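Local coordinates for 2-keto-3-deoxygluconate kinase (PDB 2AFB), which probably catalyses the ATP-dependent phosphorylation of 2-keto-3-deoxygluconate, as a member of the pfkB family of carbohydrate kinases, at residues 30-35 with 107-112; 41-46 with 70-75; 55-60 with 298-303; 142-147 with 157-162; 253-256 with 262-265. All blocks are in the same frame, centred on the assembly; numbering follows the deposited sequence.

Contacts 3 and 4 are buried and almost wholly apolar. They lie on the two sides of strand 139-145 in the central sheet, Phe-142 and Phe-144 facing helix 155-169 while His-143 meets Ile-299 of helix 290-304. Contact 2 is also buried, where strand 38-44 of the small lid sheet lies on helix 71-82; its Ala-46 touches Ile-147 of contact 4. Contact 1 joins two loops of the same lid sheet, about 24 Å from the chain centre, and depends on arginines, water and other subunits. Contact 5, a partly buried hairpin of the central sheet, combines backbone ladder bonds with polar side chains.

Contact 1: 30-35 with 107-112; sequences HKRIFQ and SQRPSK
Arg-109 reaches across to His-30 and Arg-32, joining two loops of the small four-stranded sheet that forms the lid in pfkB kinases: 30-35 precedes strand 38-44, while the loop 107-112 leads into strand 112-116. With CG anti to the backbone N (chi1 -174°) and a bend about the CG-CD bond, its side chain extends away from its own loop and presents the guanidinium to the other. NH2 makes a weak hydrogen bond to His-30 O at 2.9 Å; it also bonds to Thr-324 O of the second subunit. NH1 donates to water 1 at 2.9 Å, and that water passes the link on to Lys-31 O, 3.0 Å away. Over one face of this guanidinium lies the aliphatic part of Arg-32, its CG 3.8 Å from Arg-109 NH1 and displaced toward the rim. In return Arg-109 CD lies over a face of the Arg-32 guanidinium, the two planes only 17° apart. The like charges come within 4.0 Å, NE of Arg-32 to NH1 of Arg-109, probably eased by salt bridges from Arg-32 to Glu-103 and to Glu-336 of the second subunit, with Arg-32 NH1 bonded to Val-331 O of that subunit. Further along, Lys-112 runs fully extended as far as CE, and its CD meets the edge of the Arg-32 guanidinium, 3.7 Å from NH2. The backbone N of Arg-32 points almost straight (177°) at a lone pair of Gln-35 OE1, 3.0 Å away and in the carbonyl plane.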
# COMPACT_ATOMS: atom_id res chain seq x y z
N HIS A 30 -7.15 1.53 11.23
CA HIS A 30 -7.34 1.72 12.65
C HIS A 30 -6.02 1.86 13.43
O HIS A 30 -6.04 1.81 14.63
CB HIS A 30 -8.19 0.61 13.25
CG HIS A 30 -9.61 0.62 12.79
ND1 HIS A 30 -10.42 1.72 12.93
CD2 HIS A 30 -10.37 -0.36 12.24
CE1 HIS A 30 -11.62 1.44 12.45
NE2 HIS A 30 -11.62 0.19 12.03
N LYS A 31 -4.92 2.11 12.73
CA LYS A 31 -3.68 2.52 13.33
C LYS A 31 -3.79 3.87 14.01
O LYS A 31 -4.58 4.74 13.64
CB LYS A 31 -2.52 2.51 12.32
CG LYS A 31 -2.04 1.09 11.86
CD LYS A 31 -0.95 1.16 10.66
CE LYS A 31 0.49 0.54 10.97
NZ LYS A 31 1.76 1.06 10.11
N ARG A 32 -3.04 3.99 15.11
CA ARG A 32 -2.88 5.24 15.80
C ARG A 32 -1.72 6.03 15.17
O ARG A 32 -0.88 5.50 14.50
CB ARG A 32 -2.65 5.00 17.31
CG ARG A 32 -3.77 4.22 17.93
CD ARG A 32 -3.92 4.41 19.43
NE ARG A 32 -4.34 5.75 19.72
CZ ARG A 32 -4.55 6.24 20.94
NH1 ARG A 32 -4.35 5.51 22.03
NH2 ARG A 32 -4.90 7.50 21.07
N ILE A 33 -1.75 7.32 15.39
CA ILE A 33 -0.73 8.20 14.84
C ILE A 33 0.66 7.74 15.19
O ILE A 33 1.54 7.69 14.34
CB ILE A 33 -0.98 9.67 15.29
CG1 ILE A 33 -2.27 10.18 14.63
CG2 ILE A 33 0.24 10.55 14.94
CD1 ILE A 33 -3.08 11.39 15.36
N PHE A 34 0.84 7.34 16.44
CA PHE A 34 2.14 6.96 16.97
C PHE A 34 2.80 5.83 16.20
O PHE A 34 4.05 5.70 16.15
CB PHE A 34 1.96 6.48 18.43
CG PHE A 34 3.25 6.14 19.13
CD1 PHE A 34 4.17 7.13 19.43
CD2 PHE A 34 3.53 4.84 19.50
CE1 PHE A 34 5.35 6.80 20.11
CE2 PHE A 34 4.71 4.51 20.16
CZ PHE A 34 5.62 5.49 20.44
N GLN A 35 1.96 4.97 15.68
CA GLN A 35 2.45 3.75 15.09
C GLN A 35 2.58 3.77 13.55
O GLN A 35 3.10 2.85 12.98
CB GLN A 35 1.64 2.55 15.61
CG GLN A 35 0.28 2.33 15.13
CD GLN A 35 -0.54 1.37 16.04
OE1 GLN A 35 -1.70 1.61 16.24
NE2 GLN A 35 0.04 0.25 16.49
N SER A 107 -14.80 0.21 18.32
CA SER A 107 -15.37 -0.37 19.48
C SER A 107 -15.21 0.66 20.65
O SER A 107 -15.60 1.80 20.50
CB SER A 107 -14.77 -1.76 19.73
OG SER A 107 -15.51 -2.45 20.76
N GLN A 108 -14.63 0.27 21.79
CA GLN A 108 -14.54 1.20 22.95
C GLN A 108 -13.51 2.32 22.80
O GLN A 108 -13.43 3.19 23.68
CB GLN A 108 -14.26 0.42 24.23
CG GLN A 108 -15.48 -0.35 24.73
CD GLN A 108 -15.79 -1.63 23.97
OE1 GLN A 108 -14.91 -2.24 23.36
NE2 GLN A 108 -17.04 -2.07 24.05
N ARG A 109 -12.68 2.26 21.74
CA ARG A 109 -11.70 3.32 21.48
C ARG A 109 -12.28 4.40 20.57
O ARG A 109 -12.46 4.17 19.39
CB ARG A 109 -10.39 2.78 20.92
CG ARG A 109 -9.31 3.91 20.80
CD ARG A 109 -7.90 3.40 20.58
NE ARG A 109 -7.76 2.59 19.35
CZ ARG A 109 -7.60 3.06 18.12
NH1 ARG A 109 -7.56 4.36 17.87
NH2 ARG A 109 -7.45 2.21 17.12
N PRO A 110 -12.58 5.59 21.11
CA PRO A 110 -13.14 6.59 20.20
C PRO A 110 -12.18 7.12 19.14
O PRO A 110 -10.96 7.00 19.26
CB PRO A 110 -13.59 7.73 21.14
CG PRO A 110 -12.89 7.53 22.38
CD PRO A 110 -12.50 6.09 22.50
N SER A 111 -12.76 7.70 18.11
CA SER A 111 -11.99 8.44 17.11
C SER A 111 -11.34 9.60 17.81
O SER A 111 -11.85 10.08 18.81
CB SER A 111 -12.87 8.92 15.94
OG SER A 111 -13.15 7.79 15.11
N LYS A 112 -10.17 10.02 17.36
CA LYS A 112 -9.43 11.08 18.04
C LYS A 112 -8.97 12.02 16.96
O LYS A 112 -8.55 11.58 15.87
CB LYS A 112 -8.25 10.51 18.84
CG LYS A 112 -7.33 11.56 19.49
CD LYS A 112 -6.22 10.91 20.32
CE LYS A 112 -5.23 11.92 20.92
NZ LYS A 112 -5.82 12.70 22.06
O HOH W 1 -7.18 4.77 15.04

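Contact 2: 41-46 with 70-75; sequences VTYGGA and NPLGDA
Asn-70 OD1 is gripped by two backbone N-H groups, Gly-73 N at 3.1 Å and, in a weak bond, Leu-72 N at 2.9 Å, capping the start of the helix turn on which Tyr-43 rests. The Gly-73 bond is fairly straight (167°), its donor tilted slightly from the carbonyl plane. From this turn Leu-72 and Ala-75 receive the Tyr-43 ring. Its hydroxyl end goes in between two methyls: OH is 3.3 Å from Ala-75 CB and 3.5 Å from Leu-72 CD2. Behind it, CZ packs on the same Ala-75 methyl at 3.6 Å, and the Ala-75 carbonyl carbon lies over one ring face, near the rim. A first torsion of -63°, with CG beside the backbone N, directs the ring from strand to helix. A serine in place of Tyr-43 would probably open a gap above Ala-75 and leave Leu-72 CD2 without its partner. Within this chain strand 38-44 is the outermost of the pfkB lid sheet, which backbone bonds from Val-41 continue to the third subunit; it ends at Gly-44, and with Gly-45 this pair is, as in related kinases, probably a hinge between lid and core. Leu-23 of the neighbouring strand also touches both Tyr-43 and Leu-72. Beyond Leu-72 comes Phe-101 of the third subunit, while Asp-74, on another side of the helix, makes a salt bridge to Arg-92.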
# COMPACT_ATOMS: atom_id res chain seq x y z
N VAL A 41 -4.80 10.65 2.80
CA VAL A 41 -4.98 12.06 2.52
C VAL A 41 -6.35 12.27 1.93
O VAL A 41 -6.78 11.53 1.08
CB VAL A 41 -3.96 12.56 1.46
CG1 VAL A 41 -4.35 13.93 0.91
CG2 VAL A 41 -2.57 12.64 2.08
N THR A 42 -7.04 13.27 2.45
CA THR A 42 -8.24 13.81 1.85
C THR A 42 -8.44 15.24 2.31
O THR A 42 -7.62 15.80 3.05
CB THR A 42 -9.51 12.93 2.09
OG1 THR A 42 -10.53 13.32 1.16
CG2 THR A 42 -10.03 13.03 3.55
N TYR A 43 -9.48 15.90 1.81
CA TYR A 43 -9.70 17.29 2.14
C TYR A 43 -11.15 17.42 2.59
O TYR A 43 -12.04 16.90 1.94
CB TYR A 43 -9.35 18.21 0.94
CG TYR A 43 -7.88 18.12 0.59
CD1 TYR A 43 -7.42 17.15 -0.28
CD2 TYR A 43 -6.95 18.99 1.15
CE1 TYR A 43 -6.07 17.03 -0.55
CE2 TYR A 43 -5.62 18.89 0.87
CZ TYR A 43 -5.18 17.90 0.05
OH TYR A 43 -3.83 17.81 -0.22
N GLY A 44 -11.40 18.11 3.70
CA GLY A 44 -12.79 18.40 4.05
C GLY A 44 -13.02 19.44 5.10
O GLY A 44 -12.08 20.03 5.59
N GLY A 45 -14.27 19.61 5.49
CA GLY A 45 -14.68 20.67 6.44
C GLY A 45 -16.19 20.77 6.36
O GLY A 45 -16.75 20.52 5.31
N ALA A 46 -16.84 21.18 7.45
CA ALA A 46 -18.32 21.12 7.59
C ALA A 46 -19.08 21.69 6.37
O ALA A 46 -19.84 20.97 5.69
CB ALA A 46 -18.75 21.86 8.87
N ASN A 70 -0.25 27.16 -2.57
CA ASN A 70 0.77 26.17 -2.47
C ASN A 70 0.09 24.90 -2.93
O ASN A 70 -1.11 24.91 -3.14
CB ASN A 70 1.41 26.17 -1.05
CG ASN A 70 0.50 25.57 0.07
OD1 ASN A 70 -0.40 24.81 -0.21
ND2 ASN A 70 0.79 25.91 1.35
N PRO A 71 0.84 23.82 -3.13
CA PRO A 71 0.24 22.59 -3.61
C PRO A 71 -0.88 22.02 -2.75
O PRO A 71 -1.73 21.33 -3.29
CB PRO A 71 1.41 21.62 -3.61
CG PRO A 71 2.60 22.46 -3.79
CD PRO A 71 2.31 23.68 -3.00
N LEU A 72 -0.89 22.26 -1.45
CA LEU A 72 -1.98 21.76 -0.62
C LEU A 72 -3.27 22.52 -0.89
O LEU A 72 -4.33 21.93 -1.03
CB LEU A 72 -1.61 21.77 0.87
CG LEU A 72 -0.48 20.73 1.08
CD1 LEU A 72 0.45 21.15 2.13
CD2 LEU A 72 -1.02 19.32 1.32
N GLY A 73 -3.18 23.83 -1.01
CA GLY A 73 -4.33 24.62 -1.47
C GLY A 73 -4.83 24.23 -2.87
O GLY A 73 -6.05 24.16 -3.12
N ASP A 74 -3.89 24.01 -3.80
CA ASP A 74 -4.26 23.51 -5.15
C ASP A 74 -5.03 22.13 -5.07
O ASP A 74 -6.04 21.88 -5.75
CB ASP A 74 -3.01 23.30 -5.98
CG ASP A 74 -2.25 24.60 -6.34
OD1 ASP A 74 -2.77 25.73 -6.15
OD2 ASP A 74 -1.09 24.47 -6.86
N ALA A 75 -4.53 21.23 -4.24
CA ALA A 75 -5.10 19.88 -4.10
C ALA A 75 -6.52 19.97 -3.51
O ALA A 75 -7.42 19.30 -3.95
CB ALA A 75 -4.20 19.06 -3.21

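Contact 3: 55-60 with 298-303; sequences AQMGLD and LIYGSL. With NI (nickel (II) ion), chain E.
Met-57, a selenomethionine here, lies along one face of the Tyr-300 ring. CB touches CE1 of Tyr-300 at 3.6 Å near the rim. CG makes a CH-pi contact 3.9 Å from the ring centroid, and SE stands 4.5 Å from it, 10° off the ring normal, a Met-aromatic contact over the face. Leu-59 comes at the ring edge instead, its CD1 lying 4.1 Å from Tyr-300 CD1. The same methyl continues to Leu-303 CD1 at 3.7 Å, one helical turn further on. Tyr-300 has CG opposite its backbone N (chi1 180°), which carries the ring out from helix 290-304 to meet Met-57 with a face and Leu-59 with an edge. Replacing Tyr-300 by an alanine is likely to leave the Met-57 side chain without the face it covers and a gap beside Leu-59. Both elements belong to the helical layer on one side of the central sheet of the ribokinase-like fold, and Ile-299 and Leu-303 reach strand 139-145 through Trp-141. Gly-58 sets Met-57 and Leu-59 in place: its positive phi ends the helix in a Schellman motif, with Gly-58 N bonded to Ala-55 O at 2.9 Å. Ile-334 of helix 334-341 packs on both Met-57 and Tyr-300. Past Leu-59, Asp-60 OD2 binds a nickel ion at 2.1 Å together with two waters and His-12 of what is, from its sequence, an N-terminal expression tag.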
# COMPACT_ATOMS: atom_id res chain seq x y z
N ALA A 55 -23.38 19.32 -4.77
CA ALA A 55 -22.84 19.05 -6.10
C ALA A 55 -23.13 17.60 -6.54
O ALA A 55 -23.50 17.37 -7.68
CB ALA A 55 -21.35 19.37 -6.17
N GLN A 56 -22.99 16.65 -5.62
CA GLN A 56 -23.25 15.24 -5.91
C GLN A 56 -24.74 15.03 -6.30
O GLN A 56 -25.07 14.19 -7.08
CB GLN A 56 -22.85 14.39 -4.68
CG GLN A 56 -21.29 14.15 -4.55
CD GLN A 56 -20.77 13.20 -5.65
OE1 GLN A 56 -21.14 12.02 -5.69
NE2 GLN A 56 -19.94 13.72 -6.55
N MSE A 57 -25.65 15.83 -5.75
CA MSE A 57 -27.03 15.80 -6.17
C MSE A 57 -27.30 16.53 -7.48
O MSE A 57 -28.44 16.48 -7.96
CB MSE A 57 -27.93 16.50 -5.15
CG MSE A 57 -27.92 15.97 -3.75
SE MSE A 57 -28.35 14.08 -3.64
CE MSE A 57 -26.46 13.17 -3.58
N GLY A 58 -26.36 17.28 -8.03
CA GLY A 58 -26.60 17.85 -9.38
C GLY A 58 -27.04 19.31 -9.38
O GLY A 58 -27.61 19.76 -10.35
N LEU A 59 -26.76 20.04 -8.28
CA LEU A 59 -27.00 21.49 -8.19
C LEU A 59 -25.70 22.26 -8.44
O LEU A 59 -24.66 21.66 -8.62
CB LEU A 59 -27.55 21.89 -6.81
CG LEU A 59 -28.78 21.15 -6.28
CD1 LEU A 59 -29.33 21.89 -5.09
CD2 LEU A 59 -29.84 21.01 -7.31
N ASP A 60 -25.77 23.58 -8.48
CA ASP A 60 -24.58 24.41 -8.72
C ASP A 60 -24.09 24.91 -7.38
O ASP A 60 -24.49 25.96 -6.91
CB ASP A 60 -24.88 25.58 -9.63
CG ASP A 60 -25.19 25.13 -11.04
OD1 ASP A 60 -24.81 24.01 -11.45
OD2 ASP A 60 -25.83 25.93 -11.73
N LEU A 298 -30.98 17.98 3.69
CA LEU A 298 -32.13 18.80 4.11
C LEU A 298 -32.27 20.05 3.21
O LEU A 298 -33.41 20.44 2.82
CB LEU A 298 -31.98 19.20 5.57
CG LEU A 298 -33.15 19.96 6.18
CD1 LEU A 298 -34.43 19.16 6.11
CD2 LEU A 298 -32.80 20.32 7.61
N ILE A 299 -31.13 20.62 2.83
CA ILE A 299 -31.11 21.76 1.91
C ILE A 299 -31.66 21.33 0.55
O ILE A 299 -32.51 22.00 -0.05
CB ILE A 299 -29.71 22.29 1.74
CG1 ILE A 299 -29.26 22.96 3.03
CG2 ILE A 299 -29.61 23.26 0.62
CD1 ILE A 299 -27.75 23.18 3.09
N TYR A 300 -31.12 20.21 0.07
CA TYR A 300 -31.54 19.64 -1.20
C TYR A 300 -33.05 19.44 -1.17
O TYR A 300 -33.72 19.92 -2.05
CB TYR A 300 -30.82 18.32 -1.51
CG TYR A 300 -31.23 17.70 -2.81
CD1 TYR A 300 -30.88 18.28 -4.03
CD2 TYR A 300 -32.05 16.57 -2.84
CE1 TYR A 300 -31.28 17.70 -5.25
CE2 TYR A 300 -32.47 16.02 -4.05
CZ TYR A 300 -32.07 16.59 -5.24
OH TYR A 300 -32.49 16.03 -6.42
N GLY A 301 -33.57 18.76 -0.14
CA GLY A 301 -35.00 18.48 -0.07
C GLY A 301 -35.88 19.73 -0.06
O GLY A 301 -36.96 19.75 -0.61
N SER A 302 -35.40 20.77 0.60
CA SER A 302 -36.13 22.00 0.69
C SER A 302 -36.17 22.69 -0.67
O SER A 302 -37.22 23.17 -1.05
CB SER A 302 -35.52 22.90 1.74
OG SER A 302 -35.52 22.23 2.98
N LEU A 303 -35.04 22.71 -1.39
CA LEU A 303 -34.99 23.23 -2.76
C LEU A 303 -35.88 22.45 -3.67
O LEU A 303 -36.50 23.03 -4.56
CB LEU A 303 -33.59 23.23 -3.31
CG LEU A 303 -32.72 24.31 -2.61
CD1 LEU A 303 -31.26 24.19 -2.92
CD2 LEU A 303 -33.21 25.74 -3.01
NI NI E . -25.39 25.97 -13.81
O HOH W 2 -25.97 28.35 -14.39
O HOH W 3 -23.19 25.14 -14.44

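Contact 4: 142-147 with 157-162; sequences FHFSGI and LILEDA
Strand 142-145 and helix 157-162 run nearly antiparallel, 158° between their directions, with axes 10.9 Å apart, so that Phe-142 and Phe-144 face Leu-159 and Ala-162. Leu-159 has the largest share of the contact and touches both aromatic side chains through its CD2 methyl. This atom lies 3.7 Å from Phe-144 CB and equally close to CG at the root of that ring, while CD1 of Leu-159 meets Phe-144 CD2 at 3.9 Å. The methyl CD2 also sits at the edge of the Phe-142 ring, 4.1 Å from CZ, and thus fills the angle between the two aromatic side chains. Ala-162 adds its CB at 3.8 Å from Phe-142 CZ. The rings part because their first torsions differ. Phe-142 has CG anti to the backbone N (chi1 -179°), whereas Phe-144 takes the crowded position between N and carbonyl carbon (chi1 68°), where its ring also touches Val-173 and Cys-175 of strand 172-176. At the strand end Ser-145 OG accepts from Ile-147 N at 3.2 Å, an ST turn. With helix 155-169 laid over parallel neighbours 139-145 and 172-176, this is the apolar packing of a beta-alpha-beta crossover in the alpha/beta core of a pfkB kinase.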
# COMPACT_ATOMS: atom_id res chain seq x y z
N PHE A 142 -27.87 29.92 0.87
CA PHE A 142 -26.62 30.17 1.58
C PHE A 142 -26.58 29.41 2.92
O PHE A 142 -27.51 29.47 3.75
CB PHE A 142 -26.42 31.64 1.85
CG PHE A 142 -25.15 31.94 2.55
CD1 PHE A 142 -23.95 31.77 1.92
CD2 PHE A 142 -25.14 32.34 3.88
CE1 PHE A 142 -22.77 32.05 2.58
CE2 PHE A 142 -23.94 32.59 4.55
CZ PHE A 142 -22.78 32.48 3.90
N HIS A 143 -25.51 28.68 3.09
CA HIS A 143 -25.28 27.82 4.25
C HIS A 143 -23.96 28.14 4.98
O HIS A 143 -22.94 28.30 4.33
CB HIS A 143 -25.30 26.34 3.85
CG HIS A 143 -25.08 25.43 5.01
ND1 HIS A 143 -26.05 25.22 5.96
CD2 HIS A 143 -23.97 24.77 5.42
CE1 HIS A 143 -25.56 24.41 6.89
NE2 HIS A 143 -24.29 24.16 6.60
N PHE A 144 -24.01 28.21 6.33
CA PHE A 144 -22.81 28.37 7.17
C PHE A 144 -22.98 27.52 8.41
O PHE A 144 -24.10 27.03 8.66
CB PHE A 144 -22.49 29.85 7.57
CG PHE A 144 -23.50 30.49 8.52
CD1 PHE A 144 -24.75 30.91 8.07
CD2 PHE A 144 -23.17 30.71 9.86
CE1 PHE A 144 -25.65 31.51 8.94
CE2 PHE A 144 -24.05 31.27 10.72
CZ PHE A 144 -25.30 31.67 10.27
N SER A 145 -21.87 27.29 9.13
CA SER A 145 -21.95 26.62 10.42
C SER A 145 -21.25 27.38 11.55
O SER A 145 -20.38 28.23 11.30
CB SER A 145 -21.38 25.22 10.32
OG SER A 145 -20.04 25.21 10.76
N GLY A 146 -21.61 27.06 12.79
CA GLY A 146 -21.01 27.70 13.99
C GLY A 146 -19.52 27.39 14.26
O GLY A 146 -18.88 27.95 15.15
N ILE A 147 -18.96 26.48 13.48
CA ILE A 147 -17.54 26.23 13.55
C ILE A 147 -16.77 27.46 13.09
O ILE A 147 -15.69 27.72 13.60
CB ILE A 147 -17.17 25.01 12.69
CG1 ILE A 147 -17.50 23.74 13.46
CG2 ILE A 147 -15.69 25.01 12.34
CD1 ILE A 147 -17.81 22.60 12.58
N LEU A 157 -17.29 39.08 11.30
CA LEU A 157 -17.66 40.18 10.45
C LEU A 157 -17.86 39.75 9.01
O LEU A 157 -18.73 40.26 8.34
CB LEU A 157 -16.63 41.31 10.54
CG LEU A 157 -16.49 42.06 11.88
CD1 LEU A 157 -15.58 43.27 11.70
CD2 LEU A 157 -17.84 42.53 12.43
N ILE A 158 -17.02 38.84 8.53
CA ILE A 158 -17.18 38.29 7.19
C ILE A 158 -18.55 37.59 7.01
O ILE A 158 -19.20 37.74 5.97
CB ILE A 158 -16.06 37.31 6.82
CG1 ILE A 158 -14.74 38.05 6.74
CG2 ILE A 158 -16.38 36.64 5.47
CD1 ILE A 158 -13.49 37.20 6.74
N LEU A 159 -18.96 36.81 8.02
CA LEU A 159 -20.28 36.15 7.96
C LEU A 159 -21.41 37.14 8.00
O LEU A 159 -22.40 36.97 7.29
CB LEU A 159 -20.48 35.13 9.08
CG LEU A 159 -20.15 33.75 8.55
CD1 LEU A 159 -19.84 32.74 9.68
CD2 LEU A 159 -21.31 33.31 7.61
N GLU A 160 -21.26 38.16 8.84
CA GLU A 160 -22.27 39.19 8.92
C GLU A 160 -22.43 39.91 7.60
O GLU A 160 -23.55 40.23 7.21
CB GLU A 160 -21.96 40.20 10.02
CG GLU A 160 -23.20 41.00 10.42
CD GLU A 160 -22.98 41.91 11.61
OE1 GLU A 160 -23.98 42.49 12.08
OE2 GLU A 160 -21.82 42.04 12.07
N ASP A 161 -21.30 40.18 6.94
CA ASP A 161 -21.30 40.76 5.57
C ASP A 161 -22.12 39.87 4.66
O ASP A 161 -23.00 40.35 3.96
CB ASP A 161 -19.90 40.86 4.96
CG ASP A 161 -19.04 41.97 5.56
OD1 ASP A 161 -19.58 42.91 6.17
OD2 ASP A 161 -17.79 41.88 5.44
N ALA A 162 -21.82 38.57 4.66
CA ALA A 162 -22.55 37.62 3.79
C ALA A 162 -24.04 37.58 4.09
O ALA A 162 -24.88 37.49 3.19
CB ALA A 162 -21.96 36.18 3.92

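Contact 5: 253-256 with 262-265; sequences LRES and NYWS
Arg-254 leaves its strand beside Trp-264 and Asn-262. Its CB lies 4.1 Å from Trp-264 CE3. The first torsion, -174°, extends the chain toward Asn-262, whose OD1 is 3.6 Å from Arg-254 CG and slightly nearer to CD. A bend about the CG-CD bond then turns NE back toward Trp-264 CZ3, 4.0 Å away. At the tip, NH1 donates to Asn-262 OD1 at 2.7 Å; it lies in the amide's carbonyl plane, on a lone pair, although OD1 is tilted 25° from the guanidinium plane. NH2 approaches Trp-264 CZ3 at 3.5 Å, and that ring atom stands over one guanidinium face, with the planes 41° apart. His-323 gives NH1 a second partner, and Trp-264 NE1 bonds to Ser-319. On the other face of the sheet Glu-255 crosses Tyr-263 at a slant, its carboxylate carbon CD 3.7 Å from Tyr-263 CB, and makes a salt bridge to Arg-279. Water 4 there joins Glu-255 OE2, Leu-253 O and Ser-265 OG. Beneath the side chains, Leu-253 with Ser-265 and Glu-255 with Tyr-263 are hydrogen-bonded pairs, and Arg-254 with Trp-264 is the non-hydrogen-bonded pair between them: the antiparallel ladder of a beta hairpin in the central sheet.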
# COMPACT_ATOMS: atom_id res chain seq x y z
N LEU A 253 -30.11 12.75 15.55
CA LEU A 253 -30.27 11.93 16.75
C LEU A 253 -29.32 10.68 16.70
O LEU A 253 -29.67 9.62 16.19
CB LEU A 253 -31.72 11.54 16.88
CG LEU A 253 -32.82 12.62 16.57
CD1 LEU A 253 -34.18 12.01 16.19
CD2 LEU A 253 -33.02 13.51 17.75
N ARG A 254 -28.12 10.85 17.25
CA ARG A 254 -27.10 9.82 17.29
C ARG A 254 -27.14 9.13 18.63
O ARG A 254 -27.12 9.81 19.66
CB ARG A 254 -25.73 10.45 17.16
CG ARG A 254 -24.63 9.44 17.05
CD ARG A 254 -23.26 10.10 16.90
NE ARG A 254 -23.02 10.75 15.60
CZ ARG A 254 -22.83 10.13 14.41
NH1 ARG A 254 -22.90 8.79 14.27
NH2 ARG A 254 -22.57 10.88 13.33
N GLU A 255 -27.14 7.80 18.63
CA GLU A 255 -27.00 7.04 19.87
C GLU A 255 -25.69 6.28 19.76
O GLU A 255 -25.60 5.31 19.01
CB GLU A 255 -28.17 6.09 20.08
CG GLU A 255 -29.52 6.71 19.78
CD GLU A 255 -30.65 5.68 19.72
OE1 GLU A 255 -30.55 4.66 20.46
OE2 GLU A 255 -31.61 5.91 18.94
N SER A 256 -24.69 6.74 20.50
CA SER A 256 -23.31 6.29 20.30
C SER A 256 -22.97 5.06 21.15
O SER A 256 -22.26 5.16 22.14
CB SER A 256 -22.34 7.46 20.54
OG SER A 256 -21.20 7.35 19.68
N ASN A 262 -23.39 2.77 15.87
CA ASN A 262 -24.30 3.81 16.34
C ASN A 262 -25.71 3.55 15.74
O ASN A 262 -25.86 2.93 14.70
CB ASN A 262 -23.90 5.20 15.86
CG ASN A 262 -22.63 5.75 16.47
OD1 ASN A 262 -22.23 6.87 16.12
ND2 ASN A 262 -21.98 5.01 17.37
N TYR A 263 -26.73 4.01 16.45
CA TYR A 263 -28.04 4.15 15.88
C TYR A 263 -28.15 5.57 15.40
O TYR A 263 -27.54 6.47 15.99
CB TYR A 263 -29.10 3.87 16.93
CG TYR A 263 -29.15 2.41 17.28
CD1 TYR A 263 -28.33 1.89 18.28
CD2 TYR A 263 -30.02 1.55 16.60
CE1 TYR A 263 -28.38 0.56 18.60
CE2 TYR A 263 -30.10 0.22 16.93
CZ TYR A 263 -29.27 -0.27 17.93
OH TYR A 263 -29.34 -1.60 18.26
N TRP A 264 -28.90 5.78 14.33
CA TRP A 264 -28.99 7.11 13.70
C TRP A 264 -30.37 7.34 13.12
O TRP A 264 -30.92 6.49 12.40
CB TRP A 264 -27.92 7.20 12.60
CG TRP A 264 -27.91 8.42 11.75
CD1 TRP A 264 -28.52 8.57 10.51
CD2 TRP A 264 -27.28 9.68 12.05
NE1 TRP A 264 -28.28 9.86 10.04
CE2 TRP A 264 -27.52 10.55 10.96
CE3 TRP A 264 -26.51 10.16 13.12
CZ2 TRP A 264 -27.03 11.88 10.93
CZ3 TRP A 264 -26.02 11.45 13.06
CH2 TRP A 264 -26.28 12.29 11.98
N SER A 265 -30.89 8.54 13.41
CA SER A 265 -32.18 8.97 12.89
C SER A 265 -32.22 10.48 12.94
O SER A 265 -31.33 11.10 13.52
CB SER A 265 -33.34 8.39 13.71
OG SER A 265 -33.35 8.96 14.99
O HOH W 4 -31.50 7.43 16.63
O HOH W 5 -19.67 7.16 16.79